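Local coordinates for Mgp-operon protein 3 (Mycoplasma pneumoniae, PDB 6RJ1) that probably takes part in the attachment of this human pathogen to host cells, as a membrane-anchored surface adhesin with an extracellular domain, and may recognise sugars there, at residues 173-178 with 355-360; 498-503 with 691-696; 507-512 with 533-538. One frame throughout, in Å; residues are numbered along the deposited sequence.

Contact 1. Residues 173-178 with 355-360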
ATOM      1  N   TYR A 173       2.321 -12.316  10.143  1.00 65.64           N
ATOM      2  CA  TYR A 173       2.663 -12.786  11.491  1.00 65.83           C
ATOM      3  C   TYR A 173       3.287 -11.701  12.372  1.00 68.82           C
ATOM      4  O   TYR A 173       3.699 -11.994  13.498  1.00 67.99           O
ATOM      5  CB  TYR A 173       3.552 -14.045  11.432  1.00 67.67           C
ATOM      6  CG  TYR A 173       2.974 -15.117  10.543  1.00 71.07           C
ATOM      7  CD1 TYR A 173       1.817 -15.803  10.905  1.00 73.39           C
ATOM      8  CD2 TYR A 173       3.553 -15.416   9.317  1.00 72.87           C
ATOM      9  CE1 TYR A 173       1.257 -16.767  10.073  1.00 74.45           C
ATOM     10  CE2 TYR A 173       3.005 -16.384   8.478  1.00 74.53           C
ATOM     11  CZ  TYR A 173       1.855 -17.054   8.859  1.00 83.92           C
ATOM     12  OH  TYR A 173       1.299 -17.986   8.025  1.00 89.87           O
ATOM     13  N   THR A 174       3.339 -10.449  11.868  1.00 64.72           N
ATOM     14  CA  THR A 174       3.881  -9.310  12.604  1.00 64.20           C
ATOM     15  C   THR A 174       2.882  -8.947  13.710  1.00 67.96           C
ATOM     16  O   THR A 174       1.755  -8.555  13.391  1.00 68.49           O
ATOM     17  CB  THR A 174       4.183  -8.125  11.656  1.00 67.46           C
ATOM     18  OG1 THR A 174       5.091  -8.542  10.633  1.00 63.32           O
ATOM     19  CG2 THR A 174       4.746  -6.906  12.392  1.00 62.40           C
ATOM     20  N   PRO A 175       3.249  -9.111  15.002  1.00 63.11           N
ATOM     21  CA  PRO A 175       2.300  -8.764  16.071  1.00 62.45           C
ATOM     22  C   PRO A 175       2.258  -7.261  16.352  1.00 66.76           C
ATOM     23  O   PRO A 175       3.185  -6.541  15.982  1.00 66.03           O
ATOM     24  CB  PRO A 175       2.814  -9.562  17.272  1.00 63.71           C
ATOM     25  CG  PRO A 175       4.267  -9.752  17.027  1.00 68.19           C
ATOM     26  CD  PRO A 175       4.543  -9.569  15.554  1.00 64.30           C
ATOM     27  N   ASN A 176       1.186  -6.793  17.015  1.00 64.24           N
ATOM     28  CA  ASN A 176       0.981  -5.390  17.406  1.00 63.80           C
ATOM     29  C   ASN A 176       2.190  -4.784  18.147  1.00 65.94           C
ATOM     30  O   ASN A 176       2.604  -3.683  17.795  1.00 65.53           O
ATOM     31  CB  ASN A 176      -0.309  -5.235  18.241  1.00 63.51           C
ATOM     32  CG  ASN A 176      -1.584  -5.143  17.436  1.00 79.77           C
ATOM     33  OD1 ASN A 176      -1.608  -4.737  16.260  1.00 70.11           O
ATOM     34  ND2 ASN A 176      -2.684  -5.491  18.073  1.00 73.59           N
ATOM     35  N   ALA A 177       2.777  -5.513  19.134  1.00 60.99           N
ATOM     36  CA  ALA A 177       3.956  -5.067  19.891  1.00 60.30           C
ATOM     37  C   ALA A 177       5.201  -4.947  18.995  1.00 64.11           C
ATOM     38  O   ALA A 177       6.081  -4.121  19.262  1.00 63.71           O
ATOM     39  CB  ALA A 177       4.228  -6.004  21.050  1.00 60.91           C
ATOM     40  N   GLY A 178       5.239  -5.752  17.932  1.00 60.02           N
ATOM     41  CA  GLY A 178       6.294  -5.718  16.929  1.00 59.64           C
ATOM     42  C   GLY A 178       6.279  -4.396  16.186  1.00 64.53           C
ATOM     43  O   GLY A 178       7.332  -3.911  15.797  1.00 65.14           O
ATOM     44  N   LYS A 355      12.105 -13.782  21.510  1.00 85.21           N
ATOM     45  CA  LYS A 355      12.509 -12.416  21.167  1.00 83.50           C
ATOM     46  C   LYS A 355      12.179 -12.059  19.711  1.00 84.95           C
ATOM     47  O   LYS A 355      11.710 -10.948  19.444  1.00 84.48           O
ATOM     48  CB  LYS A 355      14.010 -12.193  21.470  1.00 85.26           C
ATOM     49  CG  LYS A 355      14.380 -12.328  22.939  1.00 93.92           C
ATOM     50  CD  LYS A 355      15.836 -11.950  23.212  1.00105.20           C
ATOM     51  CE  LYS A 355      16.448 -12.795  24.314  1.00120.67           C
ATOM     52  NZ  LYS A 355      16.356 -14.268  24.098  1.00130.68           N
ATOM     53  N   TYR A 356      12.429 -13.003  18.779  1.00 80.18           N
ATOM     54  CA  TYR A 356      12.225 -12.822  17.335  1.00 79.35           C
ATOM     55  C   TYR A 356      11.410 -13.929  16.678  1.00 79.52           C
ATOM     56  O   TYR A 356      11.364 -15.057  17.175  1.00 78.27           O
ATOM     57  CB  TYR A 356      13.578 -12.718  16.596  1.00 80.88           C
ATOM     58  CG  TYR A 356      14.455 -11.575  17.049  1.00 83.51           C
ATOM     59  CD1 TYR A 356      14.326 -10.307  16.487  1.00 85.91           C
ATOM     60  CD2 TYR A 356      15.435 -11.764  18.019  1.00 84.52           C
ATOM     61  CE1 TYR A 356      15.132  -9.245  16.905  1.00 87.58           C
ATOM     62  CE2 TYR A 356      16.247 -10.711  18.445  1.00 85.64           C
ATOM     63  CZ  TYR A 356      16.091  -9.453  17.885  1.00 94.20           C
ATOM     64  OH  TYR A 356      16.883  -8.414  18.308  1.00 95.27           O
ATOM     65  N   LEU A 357      10.811 -13.600  15.520  1.00 74.04           N
ATOM     66  CA  LEU A 357      10.057 -14.523  14.677  1.00 73.14           C
ATOM     67  C   LEU A 357      10.819 -14.690  13.366  1.00 74.19           C
ATOM     68  O   LEU A 357      11.382 -13.719  12.859  1.00 72.91           O
ATOM     69  CB  LEU A 357       8.652 -13.979  14.343  1.00 73.32           C
ATOM     70  CG  LEU A 357       7.669 -13.724  15.478  1.00 77.90           C
ATOM     71  CD1 LEU A 357       6.646 -12.684  15.061  1.00 77.69           C
ATOM     72  CD2 LEU A 357       6.984 -15.014  15.939  1.00 79.53           C
ATOM     73  N   ASN A 358      10.814 -15.908  12.808  1.00 69.77           N
ATOM     74  CA  ASN A 358      11.425 -16.202  11.514  1.00 69.17           C
ATOM     75  C   ASN A 358      10.259 -16.184  10.521  1.00 70.27           C
ATOM     76  O   ASN A 358       9.400 -17.073  10.548  1.00 68.33           O
ATOM     77  CB  ASN A 358      12.139 -17.564  11.544  1.00 73.15           C
ATOM     78  CG  ASN A 358      13.072 -17.823  10.387  1.00 99.32           C
ATOM     79  OD1 ASN A 358      12.768 -17.542   9.220  1.00 91.97           O
ATOM     80  ND2 ASN A 358      14.234 -18.389  10.685  1.00 91.99           N
ATOM     81  N   THR A 359      10.181 -15.123   9.710  1.00 66.82           N
ATOM     82  CA  THR A 359       9.070 -14.950   8.772  1.00 67.18           C
ATOM     83  C   THR A 359       9.497 -15.163   7.313  1.00 71.81           C
ATOM     84  O   THR A 359       8.906 -14.572   6.403  1.00 72.54           O
ATOM     85  CB  THR A 359       8.374 -13.608   9.012  1.00 78.62           C
ATOM     86  OG1 THR A 359       9.354 -12.565   9.013  1.00 83.89           O
ATOM     87  CG2 THR A 359       7.574 -13.585  10.314  1.00 77.50           C
ATOM     88  N   ALA A 360      10.491 -16.050   7.094  1.00 67.53           N
ATOM     89  CA  ALA A 360      11.033 -16.385   5.775  1.00 67.01           C
ATOM     90  C   ALA A 360       9.970 -16.793   4.746  1.00 71.06           C
ATOM     91  O   ALA A 360       9.948 -16.233   3.644  1.00 70.75           O
ATOM     92  CB  ALA A 360      12.088 -17.471   5.899  1.00 67.37           C
TER

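Contact 2. Residues 498-503 with 691-696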
ATOM      1  N   LEU A 498       0.012  14.019  -6.815  1.00 60.76           N
ATOM      2  CA  LEU A 498      -1.386  13.605  -6.832  1.00 59.85           C
ATOM      3  C   LEU A 498      -2.244  14.650  -6.140  1.00 63.45           C
ATOM      4  O   LEU A 498      -1.732  15.484  -5.384  1.00 61.82           O
ATOM      5  CB  LEU A 498      -1.562  12.235  -6.135  1.00 59.41           C
ATOM      6  CG  LEU A 498      -0.755  11.049  -6.692  1.00 63.27           C
ATOM      7  CD1 LEU A 498      -0.986   9.812  -5.891  1.00 62.42           C
ATOM      8  CD2 LEU A 498      -1.088  10.756  -8.148  1.00 65.01           C
ATOM      9  N   ASN A 499      -3.544  14.631  -6.439  1.00 60.23           N
ATOM     10  CA  ASN A 499      -4.514  15.494  -5.790  1.00 60.26           C
ATOM     11  C   ASN A 499      -4.951  14.719  -4.550  1.00 64.16           C
ATOM     12  O   ASN A 499      -5.364  13.561  -4.652  1.00 64.63           O
ATOM     13  CB  ASN A 499      -5.689  15.789  -6.714  1.00 61.16           C
ATOM     14  CG  ASN A 499      -6.712  16.766  -6.183  1.00 74.70           C
ATOM     15  OD1 ASN A 499      -6.756  17.122  -5.000  1.00 70.34           O
ATOM     16  ND2 ASN A 499      -7.574  17.218  -7.063  1.00 65.24           N
ATOM     17  N   TRP A 500      -4.771  15.336  -3.379  1.00 59.68           N
ATOM     18  CA  TRP A 500      -5.082  14.749  -2.080  1.00 58.73           C
ATOM     19  C   TRP A 500      -6.484  15.145  -1.597  1.00 62.78           C
ATOM     20  O   TRP A 500      -6.918  14.726  -0.523  1.00 61.09           O
ATOM     21  CB  TRP A 500      -3.969  15.104  -1.074  1.00 56.94           C
ATOM     22  CG  TRP A 500      -2.660  14.459  -1.438  1.00 57.31           C
ATOM     23  CD1 TRP A 500      -1.752  14.899  -2.361  1.00 60.15           C
ATOM     24  CD2 TRP A 500      -2.156  13.216  -0.940  1.00 56.86           C
ATOM     25  NE1 TRP A 500      -0.712  14.004  -2.469  1.00 59.24           N
ATOM     26  CE2 TRP A 500      -0.936  12.959  -1.608  1.00 60.75           C
ATOM     27  CE3 TRP A 500      -2.607  12.299   0.025  1.00 58.13           C
ATOM     28  CZ2 TRP A 500      -0.174  11.809  -1.358  1.00 60.04           C
ATOM     29  CZ3 TRP A 500      -1.847  11.167   0.278  1.00 59.75           C
ATOM     30  CH2 TRP A 500      -0.654  10.922  -0.422  1.00 60.28           C
ATOM     31  N   GLY A 501      -7.189  15.904  -2.434  1.00 60.66           N
ATOM     32  CA  GLY A 501      -8.539  16.378  -2.169  1.00 61.18           C
ATOM     33  C   GLY A 501      -8.570  17.880  -2.039  1.00 67.72           C
ATOM     34  O   GLY A 501      -9.356  18.552  -2.705  1.00 68.10           O
ATOM     35  N   THR A 502      -7.715  18.405  -1.150  1.00 65.74           N
ATOM     36  CA  THR A 502      -7.534  19.836  -0.883  1.00 65.50           C
ATOM     37  C   THR A 502      -6.032  20.122  -0.882  1.00 68.86           C
ATOM     38  O   THR A 502      -5.232  19.194  -0.708  1.00 67.85           O
ATOM     39  CB  THR A 502      -8.188  20.255   0.462  1.00 71.62           C
ATOM     40  OG1 THR A 502      -7.674  19.457   1.530  1.00 73.76           O
ATOM     41  CG2 THR A 502      -9.705  20.178   0.441  1.00 67.08           C
ATOM     42  N   ASP A 503      -5.644  21.401  -1.053  1.00 66.24           N
ATOM     43  CA  ASP A 503      -4.233  21.790  -1.014  1.00 66.81           C
ATOM     44  C   ASP A 503      -3.672  21.587   0.398  1.00 68.60           C
ATOM     45  O   ASP A 503      -2.500  21.224   0.552  1.00 68.33           O
ATOM     46  CB  ASP A 503      -4.026  23.237  -1.486  1.00 69.79           C
ATOM     47  CG  ASP A 503      -2.561  23.625  -1.643  1.00 90.05           C
ATOM     48  OD1 ASP A 503      -1.817  22.890  -2.356  1.00 91.99           O
ATOM     49  OD2 ASP A 503      -2.157  24.661  -1.058  1.00 98.63           O
ATOM     50  N   ASP A 691      -2.230   9.298   8.476  1.00 58.78           N
ATOM     51  CA  ASP A 691      -2.306   7.881   8.826  1.00 58.63           C
ATOM     52  C   ASP A 691      -3.531   7.187   8.251  1.00 61.63           C
ATOM     53  O   ASP A 691      -4.616   7.767   8.249  1.00 61.65           O
ATOM     54  CB  ASP A 691      -2.214   7.694  10.350  1.00 60.82           C
ATOM     55  CG  ASP A 691      -0.880   8.162  10.922  1.00 76.38           C
ATOM     56  OD1 ASP A 691       0.086   7.370  10.901  1.00 77.64           O
ATOM     57  OD2 ASP A 691      -0.801   9.325  11.380  1.00 82.80           O
ATOM     58  N   GLN A 692      -3.344   5.937   7.751  1.00 56.79           N
ATOM     59  CA  GLN A 692      -4.370   5.059   7.162  1.00 54.60           C
ATOM     60  C   GLN A 692      -5.080   5.764   5.998  1.00 57.98           C
ATOM     61  O   GLN A 692      -6.312   5.737   5.890  1.00 57.48           O
ATOM     62  CB  GLN A 692      -5.369   4.547   8.226  1.00 54.75           C
ATOM     63  CG  GLN A 692      -4.743   4.010   9.504  1.00 50.48           C
ATOM     64  CD  GLN A 692      -4.439   2.538   9.485  1.00 55.94           C
ATOM     65  OE1 GLN A 692      -3.865   1.997   8.547  1.00 50.99           O
ATOM     66  NE2 GLN A 692      -4.802   1.853  10.553  1.00 47.84           N
ATOM     67  N   LEU A 693      -4.286   6.400   5.127  1.00 53.84           N
ATOM     68  CA  LEU A 693      -4.788   7.164   3.995  1.00 53.13           C
ATOM     69  C   LEU A 693      -4.886   6.382   2.693  1.00 58.22           C
ATOM     70  O   LEU A 693      -3.865   5.963   2.131  1.00 58.77           O
ATOM     71  CB  LEU A 693      -3.943   8.432   3.799  1.00 52.53           C
ATOM     72  CG  LEU A 693      -4.604   9.782   4.075  1.00 55.51           C
ATOM     73  CD1 LEU A 693      -5.156   9.880   5.500  1.00 53.85           C
ATOM     74  CD2 LEU A 693      -3.617  10.898   3.823  1.00 57.37           C
ATOM     75  N   LEU A 694      -6.127   6.209   2.198  1.00 53.77           N
ATOM     76  CA  LEU A 694      -6.361   5.582   0.913  1.00 53.11           C
ATOM     77  C   LEU A 694      -6.344   6.676  -0.151  1.00 57.42           C
ATOM     78  O   LEU A 694      -6.988   7.706  -0.004  1.00 56.19           O
ATOM     79  CB  LEU A 694      -7.668   4.774   0.862  1.00 52.70           C
ATOM     80  CG  LEU A 694      -7.829   3.895  -0.408  1.00 56.19           C
ATOM     81  CD1 LEU A 694      -7.195   2.512  -0.223  1.00 55.12           C
ATOM     82  CD2 LEU A 694      -9.275   3.782  -0.818  1.00 56.19           C
ATOM     83  N   VAL A 695      -5.565   6.445  -1.190  1.00 55.28           N
ATOM     84  CA  VAL A 695      -5.371   7.306  -2.346  1.00 55.84           C
ATOM     85  C   VAL A 695      -6.009   6.561  -3.527  1.00 61.84           C
ATOM     86  O   VAL A 695      -5.780   5.362  -3.707  1.00 61.36           O
ATOM     87  CB  VAL A 695      -3.845   7.558  -2.533  1.00 59.95           C
ATOM     88  CG1 VAL A 695      -3.529   8.171  -3.883  1.00 59.92           C
ATOM     89  CG2 VAL A 695      -3.293   8.433  -1.412  1.00 59.43           C
ATOM     90  N   TYR A 696      -6.855   7.250  -4.289  1.00 59.89           N
ATOM     91  CA  TYR A 696      -7.557   6.667  -5.439  1.00 60.14           C
ATOM     92  C   TYR A 696      -7.739   7.721  -6.522  1.00 65.84           C
ATOM     93  O   TYR A 696      -7.623   8.915  -6.241  1.00 65.11           O
ATOM     94  CB  TYR A 696      -8.920   6.074  -5.013  1.00 61.25           C
ATOM     95  CG  TYR A 696      -9.888   7.089  -4.434  1.00 62.49           C
ATOM     96  CD1 TYR A 696      -9.841   7.439  -3.084  1.00 63.91           C
ATOM     97  CD2 TYR A 696     -10.854   7.696  -5.233  1.00 62.95           C
ATOM     98  CE1 TYR A 696     -10.710   8.388  -2.551  1.00 64.27           C
ATOM     99  CE2 TYR A 696     -11.738   8.637  -4.707  1.00 63.99           C
ATOM    100  CZ  TYR A 696     -11.656   8.988  -3.367  1.00 72.70           C
ATOM    101  OH  TYR A 696     -12.514   9.926  -2.839  1.00 75.83           O
TER

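Contact 3. Residues 507-512 with 533-538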
ATOM      1  N   GLN A 507      -0.370  19.424   1.773  1.00 59.91           N
ATOM      2  CA  GLN A 507       0.507  20.095   2.737  1.00 59.34           C
ATOM      3  C   GLN A 507       0.763  19.205   3.949  1.00 62.45           C
ATOM      4  O   GLN A 507       1.912  19.067   4.352  1.00 61.59           O
ATOM      5  CB  GLN A 507      -0.090  21.437   3.184  1.00 60.28           C
ATOM      6  CG  GLN A 507       0.005  22.552   2.151  1.00 65.53           C
ATOM      7  CD  GLN A 507      -0.763  23.788   2.573  1.00 78.27           C
ATOM      8  OE1 GLN A 507      -0.716  24.231   3.723  1.00 71.72           O
ATOM      9  NE2 GLN A 507      -1.485  24.384   1.646  1.00 73.17           N
ATOM     10  N   PHE A 508      -0.294  18.551   4.482  1.00 57.37           N
ATOM     11  CA  PHE A 508      -0.188  17.632   5.614  1.00 55.76           C
ATOM     12  C   PHE A 508       0.799  16.496   5.350  1.00 60.23           C
ATOM     13  O   PHE A 508       1.662  16.245   6.185  1.00 60.73           O
ATOM     14  CB  PHE A 508      -1.566  17.056   5.982  1.00 56.36           C
ATOM     15  CG  PHE A 508      -2.280  17.843   7.051  1.00 56.39           C
ATOM     16  CD1 PHE A 508      -1.940  17.697   8.390  1.00 57.76           C
ATOM     17  CD2 PHE A 508      -3.293  18.737   6.719  1.00 57.59           C
ATOM     18  CE1 PHE A 508      -2.601  18.424   9.376  1.00 58.26           C
ATOM     19  CE2 PHE A 508      -3.938  19.486   7.710  1.00 59.45           C
ATOM     20  CZ  PHE A 508      -3.571  19.340   9.027  1.00 57.09           C
ATOM     21  N   VAL A 509       0.689  15.843   4.184  1.00 56.73           N
ATOM     22  CA  VAL A 509       1.540  14.719   3.788  1.00 56.99           C
ATOM     23  C   VAL A 509       2.966  15.202   3.554  1.00 63.09           C
ATOM     24  O   VAL A 509       3.900  14.656   4.148  1.00 62.97           O
ATOM     25  CB  VAL A 509       0.964  13.948   2.563  1.00 60.28           C
ATOM     26  CG1 VAL A 509       1.887  12.814   2.117  1.00 59.78           C
ATOM     27  CG2 VAL A 509      -0.440  13.416   2.856  1.00 59.82           C
ATOM     28  N   GLU A 510       3.119  16.252   2.716  1.00 60.51           N
ATOM     29  CA  GLU A 510       4.398  16.843   2.318  1.00 59.66           C
ATOM     30  C   GLU A 510       5.180  17.476   3.455  1.00 62.80           C
ATOM     31  O   GLU A 510       6.409  17.420   3.429  1.00 64.23           O
ATOM     32  CB  GLU A 510       4.211  17.841   1.172  1.00 60.89           C
ATOM     33  CG  GLU A 510       3.930  17.180  -0.173  1.00 71.56           C
ATOM     34  CD  GLU A 510       3.822  18.112  -1.369  1.00 97.07           C
ATOM     35  OE1 GLU A 510       3.657  19.339  -1.171  1.00 98.96           O
ATOM     36  OE2 GLU A 510       3.901  17.608  -2.511  1.00 89.66           O
ATOM     37  N   ASN A 511       4.498  18.082   4.439  1.00 56.92           N
ATOM     38  CA  ASN A 511       5.185  18.719   5.563  1.00 56.05           C
ATOM     39  C   ASN A 511       5.842  17.702   6.478  1.00 60.46           C
ATOM     40  O   ASN A 511       6.886  17.982   7.061  1.00 59.75           O
ATOM     41  CB  ASN A 511       4.265  19.671   6.338  1.00 51.70           C
ATOM     42  CG  ASN A 511       3.896  20.910   5.571  1.00 66.42           C
ATOM     43  OD1 ASN A 511       4.408  21.176   4.470  1.00 66.03           O
ATOM     44  ND2 ASN A 511       2.978  21.692   6.125  1.00 54.97           N
ATOM     45  N   GLN A 512       5.262  16.506   6.565  1.00 58.35           N
ATOM     46  CA  GLN A 512       5.816  15.450   7.398  1.00 58.02           C
ATOM     47  C   GLN A 512       6.942  14.684   6.684  1.00 61.83           C
ATOM     48  O   GLN A 512       7.624  13.899   7.334  1.00 62.46           O
ATOM     49  CB  GLN A 512       4.709  14.526   7.939  1.00 58.99           C
ATOM     50  CG  GLN A 512       4.961  14.140   9.386  1.00 59.70           C
ATOM     51  CD  GLN A 512       3.750  13.620  10.106  1.00 64.69           C
ATOM     52  OE1 GLN A 512       3.747  12.490  10.597  1.00 59.58           O
ATOM     53  NE2 GLN A 512       2.714  14.444  10.224  1.00 49.57           N
ATOM     54  N   LEU A 533      10.504  17.117  -3.698  1.00 61.41           N
ATOM     55  CA  LEU A 533       9.810  15.922  -4.158  1.00 60.30           C
ATOM     56  C   LEU A 533       8.538  15.681  -3.332  1.00 64.87           C
ATOM     57  O   LEU A 533       8.348  16.323  -2.294  1.00 65.29           O
ATOM     58  CB  LEU A 533      10.759  14.713  -4.166  1.00 59.92           C
ATOM     59  CG  LEU A 533      11.999  14.846  -5.082  1.00 63.88           C
ATOM     60  CD1 LEU A 533      13.076  13.880  -4.686  1.00 64.18           C
ATOM     61  CD2 LEU A 533      11.651  14.689  -6.565  1.00 62.91           C
ATOM     62  N   THR A 534       7.632  14.826  -3.826  1.00 60.20           N
ATOM     63  CA  THR A 534       6.365  14.568  -3.151  1.00 59.29           C
ATOM     64  C   THR A 534       6.372  13.144  -2.542  1.00 61.18           C
ATOM     65  O   THR A 534       7.454  12.561  -2.364  1.00 59.46           O
ATOM     66  CB  THR A 534       5.172  14.906  -4.089  1.00 68.49           C
ATOM     67  OG1 THR A 534       3.950  14.857  -3.350  1.00 70.85           O
ATOM     68  CG2 THR A 534       5.085  14.007  -5.339  1.00 66.06           C
ATOM     69  N   GLN A 535       5.171  12.617  -2.185  1.00 56.18           N
ATOM     70  CA  GLN A 535       4.984  11.299  -1.584  1.00 55.94           C
ATOM     71  C   GLN A 535       5.710  10.210  -2.403  1.00 59.56           C
ATOM     72  O   GLN A 535       5.465  10.078  -3.601  1.00 58.40           O
ATOM     73  CB  GLN A 535       3.480  11.002  -1.333  1.00 56.83           C
ATOM     74  CG  GLN A 535       3.144   9.614  -0.760  1.00 51.30           C
ATOM     75  CD  GLN A 535       3.771   9.275   0.559  1.00 60.84           C
ATOM     76  OE1 GLN A 535       3.938  10.123   1.446  1.00 62.39           O
ATOM     77  NE2 GLN A 535       4.107   8.008   0.727  1.00 47.15           N
ATOM     78  N   PRO A 536       6.671   9.492  -1.772  1.00 55.92           N
ATOM     79  CA  PRO A 536       7.479   8.525  -2.522  1.00 55.90           C
ATOM     80  C   PRO A 536       6.938   7.103  -2.673  1.00 59.98           C
ATOM     81  O   PRO A 536       7.370   6.406  -3.578  1.00 59.90           O
ATOM     82  CB  PRO A 536       8.763   8.485  -1.700  1.00 57.12           C
ATOM     83  CG  PRO A 536       8.261   8.597  -0.299  1.00 60.43           C
ATOM     84  CD  PRO A 536       7.142   9.600  -0.375  1.00 55.95           C
ATOM     85  N   ALA A 537       6.113   6.627  -1.738  1.00 56.66           N
ATOM     86  CA  ALA A 537       5.689   5.237  -1.753  1.00 55.88           C
ATOM     87  C   ALA A 537       4.211   5.005  -1.546  1.00 57.49           C
ATOM     88  O   ALA A 537       3.524   5.792  -0.885  1.00 55.16           O
ATOM     89  CB  ALA A 537       6.490   4.446  -0.731  1.00 56.55           C
ATOM     90  N   TYR A 538       3.733   3.889  -2.123  1.00 54.60           N
ATOM     91  CA  TYR A 538       2.350   3.445  -2.044  1.00 54.06           C
ATOM     92  C   TYR A 538       2.259   1.929  -1.923  1.00 58.41           C
ATOM     93  O   TYR A 538       3.128   1.213  -2.424  1.00 57.16           O
ATOM     94  CB  TYR A 538       1.557   3.941  -3.279  1.00 54.63           C
ATOM     95  CG  TYR A 538       1.437   5.451  -3.353  1.00 54.63           C
ATOM     96  CD1 TYR A 538       0.451   6.126  -2.639  1.00 55.64           C
ATOM     97  CD2 TYR A 538       2.349   6.211  -4.087  1.00 54.70           C
ATOM     98  CE1 TYR A 538       0.370   7.518  -2.659  1.00 55.04           C
ATOM     99  CE2 TYR A 538       2.281   7.601  -4.111  1.00 54.81           C
ATOM    100  CZ  TYR A 538       1.282   8.250  -3.406  1.00 61.37           C
ATOM    101  OH  TYR A 538       1.222   9.622  -3.441  1.00 60.86           O
TER

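Contact 1. Residues 173-178 with 355-360
Pro175 and Leu357 meet where a loop running into the short helix 176-179 passes beside strand 356-358, one half of a two-stranded antiparallel ribbon whose other half is strand 239-241. No hydrogen bond joins the two segments; they meet only by a few van der Waals contacts. In the first, Leu357 and Pro175 approach each other end on, with the leucine methyl CD1 lying 3.8 Å from CD of the proline ring. CG of Leu357, anti to the carbonyl carbon (chi1 -62°), points CD1 at the loop, where the same methyl also lies 3.4 Å from the backbone O of Tyr173. One branch of the leucine therefore touches two residues of the loop.

A further contact depends on how Thr359 is rotated. Its hydroxyl sits between the backbone N and the carbonyl carbon (chi1 52°) and is hydrogen-bonded to the carbonyl of Val238, just ahead of the partner strand. With the hydroxyl engaged there, the methyl CG2 is the branch that faces Tyr173. The tyrosine meets it with CB and not with its ring, and the aromatic group packs instead on Pro873 and Val882.

The ribbon is tied to the loop by another route. Glu240 pairs through its backbone with Leu357, while its carboxylate oxygen OE1 is hydrogen-bonded to the hydroxyl of Thr174, so strand 239-241 is bonded to both segments. Beside this polar link lies a modest, largely apolar packing that joins the loop before helix 176-179 to the point where strand 356-358 gives way to helix 360-365. At that end of the contact, CB of Tyr173 lies 4.2 Å from CG2 of Thr359.

Contact 2. Residues 498-503 with 691-696
Leu498 and Trp500 pack on the inward-turned side chains of Val695 and Leu693, two alternate residues on one face of strand 693-699. The aliphatic part is a methyl-to-methyl contact, CD1 of Leu498 lying 3.6 Å from CG1 of Val695, with the two side chains at about a right angle. Val695 holds CG1 anti to its backbone N (chi1 167°), which divides its branches: CG1 serves the leucine, and CG2 serves the indole.

The aromatic part is carried by the six-membered ring of Trp500. Its CZ3 lies 3.5 Å from CG2 of Val695 and 4.0 Å from CD2 of Leu693, and CH2 comes within 3.8 Å of the same valine methyl. Thus one corner of the indole fits between two branched side chains. Val509 of helix 503-511 and Tyr538 of strand 538-546 also pack on this tryptophan.

The polar part lies within 498-503. Asn499 OD1 accepts a hydrogen bond from the backbone N of Gly501 at 2.9 Å, with the donor above the carbonyl plane, and forms an Asx turn. This turn lies just ahead of the helix start, where Thr502 is the N-cap. Both strand 496-498 and strand 693-699 pair with strand 723-732, so this is buried hydrophobic packing of the mixed sheet in the MgpC adhesin region, consistent with a beta-propeller-like family.

Contact 3. Residues 507-512 with 533-538
Glu510 has CG anti to the carbonyl carbon (chi1 -74°) and is extended beyond it, which carries its carboxylate off helix 503-511 to Thr534, whose hydroxyl is turned anti to the backbone N (chi1 -171°). The result is a side-chain hydrogen bond that fastens the last turn of helix 503-511 to the long, irregular connection leading into strand 538-546 of the mixed sheet. Thr534 OG1 donates to Glu510 OE2 over 2.9 Å, and OE2 accepts with its anti lone pair, the one pointing away from the other carboxylate oxygen. The glutamate thus reaches the threonine with a single oxygen. This is the only hydrogen bond between the two segments. Thr534 also makes a backbone hydrogen bond with Ala494, at the end of the chain stretch that follows strand 487-492.

One residue earlier on the helix, Val509 faces the loop directly and makes the second contact. Its methyl CG1 lies 3.4 Å from OE1 of Gln535, the two side chains meeting at about a right angle. Gln535 starts out anti to its own backbone N and then bends at chi2, bringing the amide forward to Ala537. Besides its bond there, the amide has weaker partners on strand 549-563: OE1 has a weak hydrogen bond to Lys556 NZ, and NE2 a weak one to the carbonyl of Ala557.

The valine methyl therefore packs, from the helix side, against a buried amide whose polar atoms are engaged by the loop and the neighbouring strand. What orients that amide is a bond internal to the loop: Gln535 NE2 donates to the backbone O of Ala537 over 2.8 Å, nearly straight at 161° and lying in the plane of both groups.

How the contacts relate
Contacts 2 and 3 belong to one neighbourhood, their centres about 10 Å apart, and touch each other: Trp500 packs on Gln535, while Tyr538 abuts Leu498. Along the chain, 498-503, 507-512 and 533-538 follow one another, and 691-696 returns much later, so contact 3 closes within the long excursion spanned by contact 2. Helix 503-511 links them, and strands 538-546 and 693-699 belong to the same mixed sheet. Contact 1 comes earlier, complete before contact 2 begins, and lies apart, its centre about 30 Å from that of contact 2 and 28 Å from that of contact 3. It joins a loop to the two-stranded ribbon, whereas contacts 2 and 3 pack round the mixed sheet within the MgpC adhesin region.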